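Local atomic coordinates of type II secretion ATPase XpsE (Xanthomonas campestris, PDB entry 2D27), a protein that belongs to the GspE family of ATPases of bacterial type II secretion, represented here by its N-terminal domain. Residues L62-V67 with L130-G135. Residues are numbered along the deposited sequence; the frame is centred on the assembly and turned at random.
Sequences LGLPLV and LLLHVG
A single beta bridge, Leu66 with Val134, joins the loop after helix 51-62 to the end of strand 130-134 in the MshEN domain. That strand is outermost in the three-stranded mixed sheet of this chain, and strand 106-110 runs along its other edge. Val134 takes part in both bonds of the bridge, as donor and as acceptor. Val134 N donates to Pro65 O at 2.9 Å. Val67 N donates to Val134 O at 2.8 Å. The CA of Leu66 also makes a CA-H...O contact with Val134 O.

Side chains pack beside the bridge. The side chain of Leu64 crosses that of Val134 at about a right angle, with Leu64 CD1 3.9 Å from Val134 CG2. Leu64 CD2 lies 4.0 Å from Leu132 CB. Pro65 meets the edge of the His133 imidazole, near the ring plane, with Pro65 CG 3.3 Å from His133 ND1. Val67 CG2 comes obliquely to the same residue and touches His133 CB at 3.6 Å. With chi1 of Val67 at 168°, CG1 lies opposite the backbone N and CG2 is the branch brought to the histidine. A hydrogen bond between His133 NE2 and Asp107 OD1 should limit ring rotation. Val67 O is bonded to Trp109 NE1. Two backbone bonds, both to Val134, fix the alignment of the loop and the strand end, and the side-chain contacts of Leu64, Pro65 and Val67 add to them.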
# COMPACT_ATOMS: atom_id res chain seq x y z
N LEU A 62 -0.85 14.64 1.35
CA LEU A 62 -1.40 13.89 2.46
C LEU A 62 -0.93 14.35 3.88
O LEU A 62 -1.47 13.88 4.87
CB LEU A 62 -1.13 12.43 2.23
CG LEU A 62 -1.90 11.86 1.02
CD1 LEU A 62 -1.47 10.51 0.74
CD2 LEU A 62 -3.51 11.81 1.39
N GLY A 63 -0.01 15.32 3.95
CA GLY A 63 0.49 15.91 5.16
C GLY A 63 1.21 14.88 5.97
O GLY A 63 1.10 14.86 7.24
N LEU A 64 1.89 13.97 5.26
CA LEU A 64 2.63 12.87 5.88
C LEU A 64 4.14 13.13 5.96
O LEU A 64 4.63 13.92 5.14
CB LEU A 64 2.45 11.58 5.09
CG LEU A 64 1.07 10.97 5.12
CD1 LEU A 64 1.02 9.83 4.12
CD2 LEU A 64 0.76 10.50 6.57
N PRO A 65 4.85 12.45 6.88
CA PRO A 65 6.32 12.54 6.93
C PRO A 65 6.94 11.75 5.80
O PRO A 65 6.39 10.75 5.35
CB PRO A 65 6.72 11.86 8.30
CG PRO A 65 5.55 10.91 8.64
CD PRO A 65 4.34 11.53 7.93
N LEU A 66 8.12 12.22 5.40
CA LEU A 66 8.95 11.60 4.36
C LEU A 66 10.16 11.05 5.09
O LEU A 66 10.88 11.83 5.72
CB LEU A 66 9.42 12.69 3.39
CG LEU A 66 9.34 12.57 1.85
CD1 LEU A 66 10.26 13.68 1.22
CD2 LEU A 66 9.65 11.21 1.27
N VAL A 67 10.39 9.76 5.01
CA VAL A 67 11.52 9.13 5.66
C VAL A 67 12.59 8.67 4.61
O VAL A 67 12.29 7.96 3.66
CB VAL A 67 11.05 7.96 6.54
CG1 VAL A 67 12.21 7.09 7.01
CG2 VAL A 67 10.26 8.51 7.77
N LEU A 130 -2.00 1.95 11.99
CA LEU A 130 -0.79 2.27 11.25
C LEU A 130 -0.41 3.72 11.41
O LEU A 130 -1.24 4.62 11.61
CB LEU A 130 -1.04 1.93 9.82
CG LEU A 130 -1.43 0.49 9.46
CD1 LEU A 130 -1.50 0.39 7.97
CD2 LEU A 130 -0.53 -0.59 9.96
N LEU A 131 0.87 3.97 11.34
CA LEU A 131 1.39 5.29 11.15
C LEU A 131 2.19 5.27 9.80
O LEU A 131 3.05 4.46 9.62
CB LEU A 131 2.29 5.66 12.28
CG LEU A 131 2.02 6.78 13.27
CD1 LEU A 131 3.40 7.25 13.79
CD2 LEU A 131 1.15 7.98 12.85
N LEU A 132 1.89 6.18 8.90
CA LEU A 132 2.38 6.11 7.50
C LEU A 132 3.59 6.99 7.31
O LEU A 132 3.61 8.14 7.75
CB LEU A 132 1.30 6.57 6.56
CG LEU A 132 0.37 5.55 5.88
CD1 LEU A 132 0.16 4.23 6.43
CD2 LEU A 132 -0.90 6.16 5.46
N HIS A 133 4.63 6.43 6.75
CA HIS A 133 5.81 7.25 6.37
C HIS A 133 6.09 7.00 4.87
O HIS A 133 6.11 5.86 4.41
CB HIS A 133 7.03 6.96 7.25
CG HIS A 133 6.71 6.85 8.73
ND1 HIS A 133 6.58 7.94 9.55
CD2 HIS A 133 6.55 5.77 9.54
CE1 HIS A 133 6.27 7.56 10.78
NE2 HIS A 133 6.26 6.24 10.80
N VAL A 134 6.15 8.08 4.12
CA VAL A 134 6.47 8.01 2.70
C VAL A 134 7.99 7.76 2.43
O VAL A 134 8.84 8.40 3.05
CB VAL A 134 6.03 9.30 1.99
CG1 VAL A 134 6.12 9.16 0.48
CG2 VAL A 134 4.54 9.62 2.41
N GLY A 135 8.32 6.84 1.53
CA GLY A 135 9.65 6.82 0.94
C GLY A 135 9.69 6.58 -0.57
O GLY A 135 8.66 6.23 -1.23